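Local coordinates for protein abietadiene synthase, chloroplastic (Abies grandis, PDB 3S9V) that is a plant terpene synthase of the chloroplast, a largely helical protein with an N-terminal terpene synthase domain and a metal-binding terpene synthase domain, at residues A[53-56]-A[57-60]; A[435-438]-A[439-443]; A[677-680]-A[681-685]; A[236-239]-A[240-244]; A[297-300]-A[301-305]. All blocks are in the same frame, centred on the assembly; numbering follows the deposited sequence.

Interaction 1 of 5, residues A[53-56]-A[57-60]; sequences NPSA and YDTA
Ser55 O is gripped twice by Thr59 at the start of helix 56-62. Thr59 N reaches it at 2.8 Å, nearly along the C=O axis. Thr59 OG1 also gives its proton to Ser55 O at 2.8 Å, but from above the carbonyl plane, 50° out of it. The two donors therefore approach one oxygen from different directions. The hydroxyl is placed there because OG1 lies anti to the carbonyl carbon of Thr59 (chi1 -58°), beside its own N. Ser55 is the N-cap residue. Its OG points down the chain to the carboxylate of Asp58 and donates to OD2 at 2.6 Å, a short bond. Asp58 OD2 receives it on the anti lone pair, away from OD1. The N-cap side chain is thus tied to the third residue of the helix, and the link holds the Asp58 carboxylate across the first turn. Behind the cap the regular helix bonding sets in, with Ala60 N bonded to Ala56 O at 2.9 Å. The other carboxylate oxygen, Asp58 OD1, accepts from Ala233 N, and Thr59 OG1 also bonds to Val262 N. Helix 101-117 packs on Ala56, Tyr57 and Ala60. Helix 77-85 covers Ala56 and Thr59 through Trp82, and helix 151-164 meets the Tyr57 side chain.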
loop_
_atom_site.group_PDB
_atom_site.type_symbol
_atom_site.label_atom_id
_atom_site.label_comp_id
_atom_site.label_asym_id
_atom_site.label_seq_id
_atom_site.Cartn_x
_atom_site.Cartn_y
_atom_site.Cartn_z
ATOM N N ASN A 53 -23.388 -6.768 1.555
ATOM C CA ASN A 53 -24.810 -6.534 1.390
ATOM C C ASN A 53 -25.489 -7.646 0.586
ATOM O O ASN A 53 -24.830 -8.456 -0.072
ATOM C CB ASN A 53 -25.013 -5.194 0.683
ATOM C CG ASN A 53 -24.441 -5.188 -0.724
ATOM O OD1 ASN A 53 -23.344 -5.696 -0.963
ATOM N ND2 ASN A 53 -25.175 -4.604 -1.659
ATOM N N PRO A 54 -26.826 -7.697 0.640
ATOM C CA PRO A 54 -27.564 -8.716 -0.101
ATOM C C PRO A 54 -27.539 -8.408 -1.589
ATOM O O PRO A 54 -27.430 -7.249 -1.989
ATOM C CB PRO A 54 -28.967 -8.618 0.487
ATOM C CG PRO A 54 -29.081 -7.202 0.871
ATOM C CD PRO A 54 -27.740 -6.898 1.479
ATOM N N SER A 55 -27.595 -9.453 -2.402
ATOM C CA SER A 55 -27.628 -9.298 -3.853
ATOM C C SER A 55 -29.033 -9.698 -4.292
ATOM O O SER A 55 -29.364 -10.882 -4.337
ATOM C CB SER A 55 -26.602 -10.204 -4.530
ATOM O OG SER A 55 -26.743 -10.138 -5.937
ATOM N N ALA A 56 -29.871 -8.713 -4.587
ATOM C CA ALA A 56 -31.228 -9.021 -4.996
ATOM C C ALA A 56 -31.204 -9.989 -6.177
ATOM O O ALA A 56 -31.987 -10.937 -6.235
ATOM C CB ALA A 56 -31.961 -7.745 -5.365
ATOM N N TYR A 57 -30.288 -9.758 -7.106
ATOM C CA TYR A 57 -30.166 -10.605 -8.291
ATOM C C TYR A 57 -29.879 -12.073 -7.946
ATOM O O TYR A 57 -30.567 -12.976 -8.420
ATOM C CB TYR A 57 -29.056 -10.063 -9.193
ATOM C CG TYR A 57 -28.628 -11.009 -10.288
ATOM C CD1 TYR A 57 -29.358 -11.121 -11.471
ATOM C CD2 TYR A 57 -27.503 -11.808 -10.132
ATOM C CE1 TYR A 57 -28.971 -12.008 -12.469
ATOM C CE2 TYR A 57 -27.111 -12.691 -11.116
ATOM C CZ TYR A 57 -27.849 -12.789 -12.279
ATOM O OH TYR A 57 -27.467 -13.688 -13.233
ATOM N N ASP A 58 -28.859 -12.309 -7.129
ATOM C CA ASP A 58 -28.496 -13.669 -6.744
ATOM C C ASP A 58 -29.569 -14.299 -5.878
ATOM O O ASP A 58 -29.855 -15.490 -5.993
ATOM C CB ASP A 58 -27.165 -13.671 -5.998
ATOM C CG ASP A 58 -25.988 -13.396 -6.913
ATOM O OD1 ASP A 58 -25.300 -14.360 -7.319
ATOM O OD2 ASP A 58 -25.759 -12.212 -7.231
ATOM N N THR A 59 -30.171 -13.496 -5.014
ATOM C CA THR A 59 -31.210 -14.008 -4.147
ATOM C C THR A 59 -32.368 -14.487 -5.002
ATOM O O THR A 59 -32.970 -15.525 -4.723
ATOM C CB THR A 59 -31.673 -12.927 -3.177
ATOM O OG1 THR A 59 -30.545 -12.490 -2.414
ATOM C CG2 THR A 59 -32.741 -13.461 -2.243
ATOM N N ALA A 60 -32.660 -13.740 -6.061
ATOM C CA ALA A 60 -33.741 -14.104 -6.965
ATOM C C ALA A 60 -33.460 -15.472 -7.593
ATOM O O ALA A 60 -34.380 -16.267 -7.796
ATOM C CB ALA A 60 -33.892 -13.049 -8.049
#

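Interaction 2 of 5, residues A[435-438]-A[439-443]; sequences RSYI and ENYGP
This contact is the C-terminal turn of helix 430-440, where Tyr437 and Tyr441 meet as the chain leaves the helix. Tyr441 N still bonds to Tyr437 O at 2.7 Å, although Tyr441 is the first residue to leave helical backbone angles. Tyr441 CB sits over one face of the Tyr437 ring, 4.1 Å from its centroid, in a CH-pi contact close to the ring normal. The two rings are oblique, their planes 47° apart. Tyr441 CD1 comes to 3.5 Å from Tyr437 OH, which lies at the edge of the Tyr441 ring. Tyr441 CG is anti to its N (chi1 178°), which brings the CD1 edge beside the Tyr437 hydroxyl while CB stays over the ring. Tyr441 OH ends in bonds with Ile458 O and Asn460 N.

Two residues earlier, on another side of the helix, Arg435 reaches out with its chain extended from CG to NE. Its NH2 forms a salt bridge with Glu439 OE2 at 3.1 Å. The guanidinium and carboxylate planes stand 85° apart. Arg435 NH1 bonds to Gln782 O. Two waters bridge the segments. One joins Ser436 OG to Asn440 ND2, from which it accepts at 3.0 Å. Asn440 OD1 is held by Asn412. The second water gives protons to Ile438 O and Tyr441 O, serving carbonyls where the helix ends. The Arg435-Glu439 hydrogen bond is weak and Glu439 is exposed, so this pair is probably held more by charge than by a directed bond.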
loop_
_atom_site.group_PDB
_atom_site.type_symbol
_atom_site.label_atom_id
_atom_site.label_comp_id
_atom_site.label_asym_id
_atom_site.label_seq_id
_atom_site.Cartn_x
_atom_site.Cartn_y
_atom_site.Cartn_z
ATOM N N ARG A 435 -0.965 10.839 4.738
ATOM C CA ARG A 435 -1.693 12.051 4.387
ATOM C C ARG A 435 -2.320 11.882 3.026
ATOM O O ARG A 435 -3.469 12.267 2.814
ATOM C CB ARG A 435 -0.781 13.284 4.371
ATOM C CG ARG A 435 -1.560 14.600 4.304
ATOM C CD ARG A 435 -0.643 15.802 4.400
ATOM N NE ARG A 435 -1.323 16.992 4.909
ATOM C CZ ARG A 435 -2.318 17.606 4.282
ATOM N NH1 ARG A 435 -2.876 18.681 4.818
ATOM N NH2 ARG A 435 -2.756 17.145 3.118
ATOM N N SER A 436 -1.563 11.296 2.107
ATOM C CA SER A 436 -2.054 11.087 0.749
ATOM C C SER A 436 -3.324 10.236 0.752
ATOM O O SER A 436 -4.353 10.625 0.193
ATOM C CB SER A 436 -0.976 10.405 -0.098
ATOM O OG SER A 436 -1.364 10.305 -1.456
ATOM N N TYR A 437 -3.259 9.081 1.401
ATOM C CA TYR A 437 -4.409 8.200 1.426
ATOM C C TYR A 437 -5.598 8.797 2.176
ATOM O O TYR A 437 -6.751 8.583 1.797
ATOM C CB TYR A 437 -4.031 6.838 2.015
ATOM C CG TYR A 437 -4.998 5.754 1.611
ATOM C CD1 TYR A 437 -5.320 5.555 0.267
ATOM C CD2 TYR A 437 -5.609 4.940 2.561
ATOM C CE1 TYR A 437 -6.228 4.574 -0.114
ATOM C CE2 TYR A 437 -6.522 3.954 2.183
ATOM C CZ TYR A 437 -6.822 3.780 0.850
ATOM O OH TYR A 437 -7.728 2.820 0.475
ATOM N N ILE A 438 -5.320 9.548 3.236
ATOM C CA ILE A 438 -6.379 10.185 4.004
ATOM C C ILE A 438 -7.226 11.058 3.072
ATOM O O ILE A 438 -8.436 11.190 3.258
ATOM C CB ILE A 438 -5.782 11.043 5.155
ATOM C CG1 ILE A 438 -5.313 10.116 6.273
ATOM C CG2 ILE A 438 -6.803 12.070 5.662
ATOM C CD1 ILE A 438 -4.778 10.829 7.484
ATOM N N GLU A 439 -6.596 11.631 2.054
ATOM C CA GLU A 439 -7.320 12.480 1.113
ATOM C C GLU A 439 -7.935 11.734 -0.070
ATOM O O GLU A 439 -8.909 12.207 -0.655
ATOM C CB GLU A 439 -6.411 13.596 0.601
ATOM C CG GLU A 439 -5.959 14.533 1.706
ATOM C CD GLU A 439 -5.057 15.644 1.212
ATOM O OE1 GLU A 439 -4.050 15.333 0.538
ATOM O OE2 GLU A 439 -5.354 16.825 1.507
ATOM N N ASN A 440 -7.380 10.573 -0.411
ATOM C CA ASN A 440 -7.888 9.785 -1.531
ATOM C C ASN A 440 -8.840 8.667 -1.114
ATOM O O ASN A 440 -9.563 8.118 -1.946
ATOM C CB ASN A 440 -6.726 9.175 -2.324
ATOM C CG ASN A 440 -5.874 10.224 -3.023
ATOM O OD1 ASN A 440 -6.376 11.027 -3.801
ATOM N ND2 ASN A 440 -4.576 10.217 -2.745
ATOM N N TYR A 441 -8.844 8.330 0.171
ATOM C CA TYR A 441 -9.697 7.257 0.673
ATOM C C TYR A 441 -11.195 7.568 0.622
ATOM O O TYR A 441 -11.649 8.586 1.156
ATOM C CB TYR A 441 -9.298 6.908 2.106
ATOM C CG TYR A 441 -10.156 5.845 2.743
ATOM C CD1 TYR A 441 -10.194 4.551 2.230
ATOM C CD2 TYR A 441 -10.940 6.135 3.859
ATOM C CE1 TYR A 441 -10.992 3.567 2.817
ATOM C CE2 TYR A 441 -11.744 5.159 4.450
ATOM C CZ TYR A 441 -11.762 3.880 3.924
ATOM O OH TYR A 441 -12.535 2.910 4.520
ATOM N N GLY A 442 -11.952 6.676 -0.018
ATOM C CA GLY A 442 -13.395 6.840 -0.131
ATOM C C GLY A 442 -14.094 5.975 0.903
ATOM O O GLY A 442 -14.197 4.760 0.720
ATOM N N PRO A 443 -14.606 6.577 1.995
ATOM C CA PRO A 443 -15.296 5.874 3.084
ATOM C C PRO A 443 -16.622 5.231 2.689
ATOM O O PRO A 443 -17.119 4.334 3.373
ATOM C CB PRO A 443 -15.470 6.967 4.135
ATOM C CG PRO A 443 -15.729 8.168 3.291
ATOM C CD PRO A 443 -14.682 8.037 2.189
HETATM O O HOH W 1 -2.886 7.870 -1.989
HETATM O O HOH W 2 -10.864 10.819 2.115
#

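Interaction 3 of 5, residues A[677-680]-A[681-685]; sequences TGRL and VNDTK
Arg679 grips Asp683 one turn on along helix 669-693. Arg679 is partly exposed and reaches a buried Asp683. Arg679 NE meets Asp683 OD1 at 3.0 Å and NH1 meets the same oxygen at 3.1 Å, a side-on salt bridge with both nitrogens on one atom. OD1 lies in the guanidinium plane. Seen from the carboxylate, the two donors differ: NH1 is met by the syn lone pair of OD1, whereas NE comes from 49° above the carboxylate plane. The chain of Arg679 first runs with CG anti to N (chi1 179°), then bends at chi2 and chi3, which folds the guanidinium back onto Asp683. Asp683 OD2 is taken by Ala699 N and Tyr631 OH, so both carboxylate oxygens have partners.

The tight part also takes in Val681, whose CG1 packs against Gly678 O at 3.2 Å. Thr684 CG2 lies equally near Leu680 O, which Thr684 N also holds at 2.9 Å. Lys685 is the loose end, partly exposed and poorly ordered, though its NZ bonds to Met759 O. The sequence from Asn682 on is consistent with the (N/D)Dxx(S/T)xxxE motif of the metal-binding terpene synthase domain. Helix 712-736 lies against Thr677, Val681 and Thr684, helix 741-757 meets Thr677, Val681 and Asn682, and helix 628-638 packs on Arg679 and Leu680.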
loop_
_atom_site.group_PDB
_atom_site.type_symbol
_atom_site.label_atom_id
_atom_site.label_comp_id
_atom_site.label_asym_id
_atom_site.label_seq_id
_atom_site.Cartn_x
_atom_site.Cartn_y
_atom_site.Cartn_z
ATOM N N THR A 677 23.570 3.443 0.346
ATOM C CA THR A 677 22.496 3.997 -0.475
ATOM C C THR A 677 22.339 5.510 -0.299
ATOM O O THR A 677 22.053 6.225 -1.265
ATOM C CB THR A 677 21.123 3.326 -0.193
ATOM O OG1 THR A 677 20.732 3.563 1.165
ATOM C CG2 THR A 677 21.198 1.828 -0.465
ATOM N N GLY A 678 22.524 5.996 0.925
ATOM C CA GLY A 678 22.388 7.421 1.168
ATOM C C GLY A 678 23.463 8.177 0.415
ATOM O O GLY A 678 23.195 9.178 -0.256
ATOM N N ARG A 679 24.691 7.691 0.516
ATOM C CA ARG A 679 25.808 8.321 -0.167
ATOM C C ARG A 679 25.611 8.396 -1.678
ATOM O O ARG A 679 25.825 9.441 -2.286
ATOM C CB ARG A 679 27.095 7.547 0.083
ATOM C CG ARG A 679 28.299 8.146 -0.636
ATOM C CD ARG A 679 28.878 9.230 0.231
ATOM N NE ARG A 679 28.673 10.567 -0.286
ATOM C CZ ARG A 679 28.853 11.675 0.428
ATOM N NH1 ARG A 679 28.649 12.858 -0.133
ATOM N NH2 ARG A 679 29.219 11.605 1.704
ATOM N N LEU A 680 25.228 7.278 -2.281
ATOM C CA LEU A 680 25.049 7.227 -3.729
ATOM C C LEU A 680 23.920 8.100 -4.276
ATOM O O LEU A 680 24.089 8.748 -5.313
ATOM C CB LEU A 680 24.842 5.778 -4.190
ATOM C CG LEU A 680 25.981 4.794 -3.887
ATOM C CD1 LEU A 680 25.687 3.445 -4.526
ATOM C CD2 LEU A 680 27.286 5.344 -4.425
ATOM N N VAL A 681 22.771 8.122 -3.606
ATOM C CA VAL A 681 21.677 8.939 -4.108
ATOM C C VAL A 681 22.099 10.398 -4.028
ATOM O O VAL A 681 21.866 11.169 -4.955
ATOM C CB VAL A 681 20.366 8.725 -3.310
ATOM C CG1 VAL A 681 20.457 9.357 -1.926
ATOM C CG2 VAL A 681 19.196 9.309 -4.095
ATOM N N ASN A 682 22.749 10.752 -2.925
ATOM C CA ASN A 682 23.237 12.105 -2.691
ATOM C C ASN A 682 24.237 12.521 -3.774
ATOM O O ASN A 682 24.167 13.634 -4.302
ATOM C CB ASN A 682 23.893 12.170 -1.303
ATOM C CG ASN A 682 24.421 13.557 -0.954
ATOM O OD1 ASN A 682 25.353 14.054 -1.581
ATOM N ND2 ASN A 682 23.827 14.183 0.062
ATOM N N ASP A 683 25.150 11.611 -4.113
ATOM C CA ASP A 683 26.194 11.868 -5.108
ATOM C C ASP A 683 25.714 11.949 -6.557
ATOM O O ASP A 683 26.155 12.817 -7.306
ATOM C CB ASP A 683 27.298 10.805 -4.995
ATOM C CG ASP A 683 28.364 11.166 -3.965
ATOM O OD1 ASP A 683 28.051 11.861 -2.973
ATOM O OD2 ASP A 683 29.520 10.739 -4.141
ATOM N N THR A 684 24.827 11.048 -6.962
ATOM C CA THR A 684 24.326 11.072 -8.330
ATOM C C THR A 684 23.612 12.393 -8.605
ATOM O O THR A 684 23.516 12.838 -9.749
ATOM C CB THR A 684 23.338 9.923 -8.588
ATOM O OG1 THR A 684 22.266 9.996 -7.639
ATOM C CG2 THR A 684 24.039 8.580 -8.467
ATOM N N LYS A 685 23.121 13.019 -7.542
ATOM C CA LYS A 685 22.407 14.280 -7.644
ATOM C C LYS A 685 23.363 15.470 -7.558
ATOM O O LYS A 685 23.703 16.081 -8.569
ATOM C CB LYS A 685 21.375 14.368 -6.516
ATOM C CG LYS A 685 20.323 15.461 -6.671
ATOM C CD LYS A 685 19.227 15.048 -7.647
ATOM C CE LYS A 685 18.058 16.029 -7.617
ATOM N NZ LYS A 685 16.919 15.581 -8.470
#

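Interaction 4 of 5, residues A[236-239]-A[240-244]; sequences AAVF and MRTGN
Helix 232-242 covers residues 236-242, and Gly243, with positive phi (68°), is the first residue to leave it. Gly243 N bonds to Phe239 O at 2.7 Å. Just before it, Thr242 doubles its hold on Val238 O: its N and its OG1 each bond this oxygen at 3.0 Å. The hydroxyl comes from above the carbonyl plane, 42° out. Thr242 OG1 also accepts from Asn244 N at 3.2 Å, an ST turn. OG1 stands between N and the carbonyl carbon of its own residue, facing back to the helix and forward to the turn.

The Phe239 ring leaves the backbone opposite its N (chi1 175°), and this brings CD1 to 3.1 Å from Asn244 O, which meets the ring edge in plane. On another side of the helix, Met240 CG rests 3.4 Å from Ala236 O. Asn244 is the N-cap of helix 245-258, and its OD1 bonds to Cys247 N and Gln222 NE2.

One threonine hydroxyl thus serves as donor to the ending helix and acceptor for the turn, which ties the close of one helix to the cap of the next.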
loop_
_atom_site.group_PDB
_atom_site.type_symbol
_atom_site.label_atom_id
_atom_site.label_comp_id
_atom_site.label_asym_id
_atom_site.label_seq_id
_atom_site.Cartn_x
_atom_site.Cartn_y
_atom_site.Cartn_z
ATOM N N ALA A 236 -26.766 -21.928 -8.093
ATOM C CA ALA A 236 -28.192 -22.243 -8.079
ATOM C C ALA A 236 -28.604 -22.802 -9.436
ATOM O O ALA A 236 -29.326 -23.795 -9.521
ATOM C CB ALA A 236 -29.005 -20.990 -7.754
ATOM N N ALA A 237 -28.139 -22.158 -10.499
ATOM C CA ALA A 237 -28.445 -22.598 -11.851
ATOM C C ALA A 237 -27.895 -24.002 -12.067
ATOM O O ALA A 237 -28.601 -24.874 -12.563
ATOM C CB ALA A 237 -27.838 -21.644 -12.860
ATOM N N VAL A 238 -26.638 -24.227 -11.694
ATOM C CA VAL A 238 -26.048 -25.557 -11.868
ATOM C C VAL A 238 -26.848 -26.610 -11.102
ATOM O O VAL A 238 -27.043 -27.718 -11.590
ATOM C CB VAL A 238 -24.582 -25.634 -11.360
ATOM C CG1 VAL A 238 -24.075 -27.073 -11.470
ATOM C CG2 VAL A 238 -23.694 -24.699 -12.153
ATOM N N PHE A 239 -27.303 -26.269 -9.898
ATOM C CA PHE A 239 -28.063 -27.222 -9.100
ATOM C C PHE A 239 -29.366 -27.589 -9.768
ATOM O O PHE A 239 -29.754 -28.755 -9.783
ATOM C CB PHE A 239 -28.386 -26.674 -7.711
ATOM C CG PHE A 239 -29.272 -27.584 -6.909
ATOM C CD1 PHE A 239 -28.752 -28.722 -6.303
ATOM C CD2 PHE A 239 -30.642 -27.335 -6.806
ATOM C CE1 PHE A 239 -29.579 -29.602 -5.609
ATOM C CE2 PHE A 239 -31.477 -28.208 -6.114
ATOM C CZ PHE A 239 -30.944 -29.346 -5.514
ATOM N N MET A 240 -30.054 -26.583 -10.300
ATOM C CA MET A 240 -31.322 -26.814 -10.968
ATOM C C MET A 240 -31.162 -27.658 -12.235
ATOM O O MET A 240 -32.104 -28.332 -12.651
ATOM C CB MET A 240 -32.016 -25.475 -11.291
ATOM C CG MET A 240 -32.585 -24.764 -10.053
ATOM S SD MET A 240 -33.719 -23.389 -10.386
ATOM C CE MET A 240 -32.541 -22.103 -10.861
ATOM N N ARG A 241 -29.972 -27.633 -12.838
ATOM C CA ARG A 241 -29.725 -28.415 -14.049
ATOM C C ARG A 241 -29.159 -29.815 -13.821
ATOM O O ARG A 241 -29.308 -30.680 -14.685
ATOM C CB ARG A 241 -28.787 -27.659 -15.005
ATOM C CG ARG A 241 -29.459 -26.537 -15.783
ATOM C CD ARG A 241 -30.770 -27.023 -16.387
ATOM N NE ARG A 241 -31.445 -25.994 -17.167
ATOM C CZ ARG A 241 -31.035 -25.573 -18.357
ATOM N NH1 ARG A 241 -29.946 -26.095 -18.914
ATOM N NH2 ARG A 241 -31.718 -24.630 -18.993
ATOM N N THR A 242 -28.524 -30.043 -12.669
ATOM C CA THR A 242 -27.907 -31.341 -12.377
ATOM C C THR A 242 -28.293 -31.992 -11.048
ATOM O O THR A 242 -27.988 -33.160 -10.822
ATOM C CB THR A 242 -26.361 -31.239 -12.365
ATOM O OG1 THR A 242 -25.949 -30.503 -11.209
ATOM C CG2 THR A 242 -25.848 -30.527 -13.609
ATOM N N GLY A 243 -28.934 -31.247 -10.160
ATOM C CA GLY A 243 -29.301 -31.819 -8.876
ATOM C C GLY A 243 -28.087 -32.112 -8.005
ATOM O O GLY A 243 -28.206 -32.765 -6.974
ATOM N N ASN A 244 -26.917 -31.629 -8.417
ATOM C CA ASN A 244 -25.685 -31.849 -7.662
ATOM C C ASN A 244 -25.823 -31.327 -6.226
ATOM O O ASN A 244 -26.049 -30.138 -6.000
ATOM C CB ASN A 244 -24.509 -31.174 -8.381
ATOM C CG ASN A 244 -23.207 -31.292 -7.610
ATOM O OD1 ASN A 244 -22.944 -30.511 -6.699
ATOM N ND2 ASN A 244 -22.392 -32.280 -7.962
#

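Interaction 5 of 5, residues A[297-300]-A[301-305]; sequences LDYV and YSHWD
Helix 290-301 gives way here to a loop, and a type I beta turn from Tyr301 to Trp304 marks the change. The i to i+4 bonds continue through Tyr301 and Ser302: Tyr301 N meets Leu297 O at 2.9 Å and Ser302 N meets Asp298 O at 3.0 Å. Trp304 N closes the turn on Tyr301 O at 2.9 Å. Ser302 OG donates to Tyr299 O at 2.7 Å, tilted 19° from the carbonyl plane. Its chi1 of 74° puts OG between N and the carbonyl carbon, turned back over the preceding helical turn.

Tyr299 and His303 carry the side-chain contact. This is a helix C-terminus in the N-terminal terpene synthase domain, and the two rings meet across the step from helix to loop. His303 CD2 lies over one face of the Tyr299 ring, offset toward the rim, 3.7 Å from CE2. His303 NE2 stands 3.7 Å from Tyr299 CZ. The ring planes are 59° apart, an oblique aromatic pair. His303 CD2 also approaches Tyr299 O, at 3.2 Å.

Polar partners outside the segments hold both rings: Tyr299 OH bonds to Asp269 OD1, and His303 ND1 bonds to Glu314 OE1. Arg273 makes a cation-pi contact with the Tyr299 ring. Helix 269-282, which carries Asp269 and Arg273, also packs on the Val300 side chain, while helix 320-332 meets Leu297 and Trp304.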
loop_
_atom_site.group_PDB
_atom_site.type_symbol
_atom_site.label_atom_id
_atom_site.label_comp_id
_atom_site.label_asym_id
_atom_site.label_seq_id
_atom_site.Cartn_x
_atom_site.Cartn_y
_atom_site.Cartn_z
ATOM N N LEU A 297 -3.817 -11.671 9.884
ATOM C CA LEU A 297 -2.776 -12.154 8.981
ATOM C C LEU A 297 -2.424 -13.625 9.212
ATOM O O LEU A 297 -2.071 -14.331 8.261
ATOM C CB LEU A 297 -1.520 -11.279 9.091
ATOM C CG LEU A 297 -1.689 -9.830 8.608
ATOM C CD1 LEU A 297 -0.378 -9.093 8.778
ATOM C CD2 LEU A 297 -2.116 -9.798 7.131
ATOM N N ASP A 298 -2.503 -14.090 10.462
ATOM C CA ASP A 298 -2.228 -15.498 10.762
ATOM C C ASP A 298 -3.260 -16.337 9.995
ATOM O O ASP A 298 -2.942 -17.380 9.421
ATOM C CB ASP A 298 -2.377 -15.800 12.262
ATOM C CG ASP A 298 -1.179 -15.346 13.085
ATOM O OD1 ASP A 298 -0.070 -15.203 12.522
ATOM O OD2 ASP A 298 -1.346 -15.155 14.313
ATOM N N TYR A 299 -4.500 -15.858 9.999
ATOM C CA TYR A 299 -5.592 -16.528 9.318
ATOM C C TYR A 299 -5.308 -16.607 7.825
ATOM O O TYR A 299 -5.371 -17.685 7.232
ATOM C CB TYR A 299 -6.897 -15.770 9.554
ATOM C CG TYR A 299 -8.096 -16.379 8.856
ATOM C CD1 TYR A 299 -8.897 -17.327 9.495
ATOM C CD2 TYR A 299 -8.424 -16.010 7.545
ATOM C CE1 TYR A 299 -10.004 -17.890 8.845
ATOM C CE2 TYR A 299 -9.518 -16.565 6.889
ATOM C CZ TYR A 299 -10.306 -17.502 7.543
ATOM O OH TYR A 299 -11.404 -18.029 6.898
ATOM N N VAL A 300 -4.991 -15.465 7.218
ATOM C CA VAL A 300 -4.706 -15.443 5.791
ATOM C C VAL A 300 -3.535 -16.342 5.426
ATOM O O VAL A 300 -3.586 -17.061 4.427
ATOM C CB VAL A 300 -4.407 -14.016 5.297
ATOM C CG1 VAL A 300 -4.018 -14.042 3.809
ATOM C CG2 VAL A 300 -5.639 -13.134 5.511
ATOM N N TYR A 301 -2.481 -16.307 6.235
ATOM C CA TYR A 301 -1.308 -17.127 5.969
ATOM C C TYR A 301 -1.620 -18.625 6.065
ATOM O O TYR A 301 -1.074 -19.413 5.295
ATOM C CB TYR A 301 -0.166 -16.771 6.933
ATOM C CG TYR A 301 1.115 -17.555 6.674
ATOM C CD1 TYR A 301 1.836 -17.379 5.493
ATOM C CD2 TYR A 301 1.581 -18.501 7.597
ATOM C CE1 TYR A 301 2.990 -18.125 5.229
ATOM C CE2 TYR A 301 2.736 -19.253 7.343
ATOM C CZ TYR A 301 3.432 -19.059 6.157
ATOM O OH TYR A 301 4.558 -19.800 5.893
ATOM N N SER A 302 -2.486 -19.014 7.003
ATOM C CA SER A 302 -2.852 -20.422 7.158
ATOM C C SER A 302 -3.607 -20.886 5.926
ATOM O O SER A 302 -3.886 -22.071 5.776
ATOM C CB SER A 302 -3.738 -20.637 8.388
ATOM O OG SER A 302 -5.055 -20.158 8.169
ATOM N N HIS A 303 -3.955 -19.946 5.054
ATOM C CA HIS A 303 -4.665 -20.284 3.824
ATOM C C HIS A 303 -3.821 -19.927 2.610
ATOM O O HIS A 303 -4.303 -19.975 1.483
ATOM C CB HIS A 303 -6.005 -19.552 3.753
ATOM C CG HIS A 303 -7.027 -20.088 4.701
ATOM N ND1 HIS A 303 -7.569 -21.347 4.572
ATOM C CD2 HIS A 303 -7.576 -19.554 5.818
ATOM C CE1 HIS A 303 -8.407 -21.568 5.569
ATOM N NE2 HIS A 303 -8.429 -20.495 6.340
ATOM N N TRP A 304 -2.563 -19.564 2.850
ATOM C CA TRP A 304 -1.657 -19.207 1.765
ATOM C C TRP A 304 -1.374 -20.412 0.872
ATOM O O TRP A 304 -1.217 -21.533 1.346
ATOM C CB TRP A 304 -0.336 -18.658 2.320
ATOM C CG TRP A 304 0.526 -17.985 1.268
ATOM C CD1 TRP A 304 1.700 -18.447 0.754
ATOM C CD2 TRP A 304 0.259 -16.738 0.605
ATOM N NE1 TRP A 304 2.183 -17.565 -0.188
ATOM C CE2 TRP A 304 1.317 -16.510 -0.297
ATOM C CE3 TRP A 304 -0.777 -15.791 0.687
ATOM C CZ2 TRP A 304 1.375 -15.371 -1.117
ATOM C CZ3 TRP A 304 -0.721 -14.658 -0.129
ATOM C CH2 TRP A 304 0.351 -14.461 -1.020
ATOM N N ASP A 305 -1.311 -20.163 -0.426
ATOM C CA ASP A 305 -1.054 -21.205 -1.405
ATOM C C ASP A 305 0.074 -20.684 -2.280
ATOM O O ASP A 305 0.075 -19.511 -2.655
ATOM C CB ASP A 305 -2.309 -21.446 -2.249
ATOM C CG ASP A 305 -2.196 -22.673 -3.132
ATOM O OD1 ASP A 305 -1.258 -22.738 -3.955
ATOM O OD2 ASP A 305 -3.052 -23.573 -3.004
#

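Along the chain the order is interaction 1, interaction 4, interaction 5, interaction 2 and interaction 3. Each is a local contact, and none touches another. Interactions 1 and 4 are closest, with nearest atoms about 6 Å apart. The fold joins them, since Asp58 OD1 bonds to Ala233 N on helix 232-242. Interactions 4 and 5 share the N-terminal terpene synthase domain, their centres about 32 Å apart. Interaction 2, on helix 430-440, has its centre about 12 Å from the chain's centre. Interaction 3, on helix 669-693 of the metal-binding domain, lies across the chain's centre from interactions 1 and 4, about 64 Å from interaction 4 between centres.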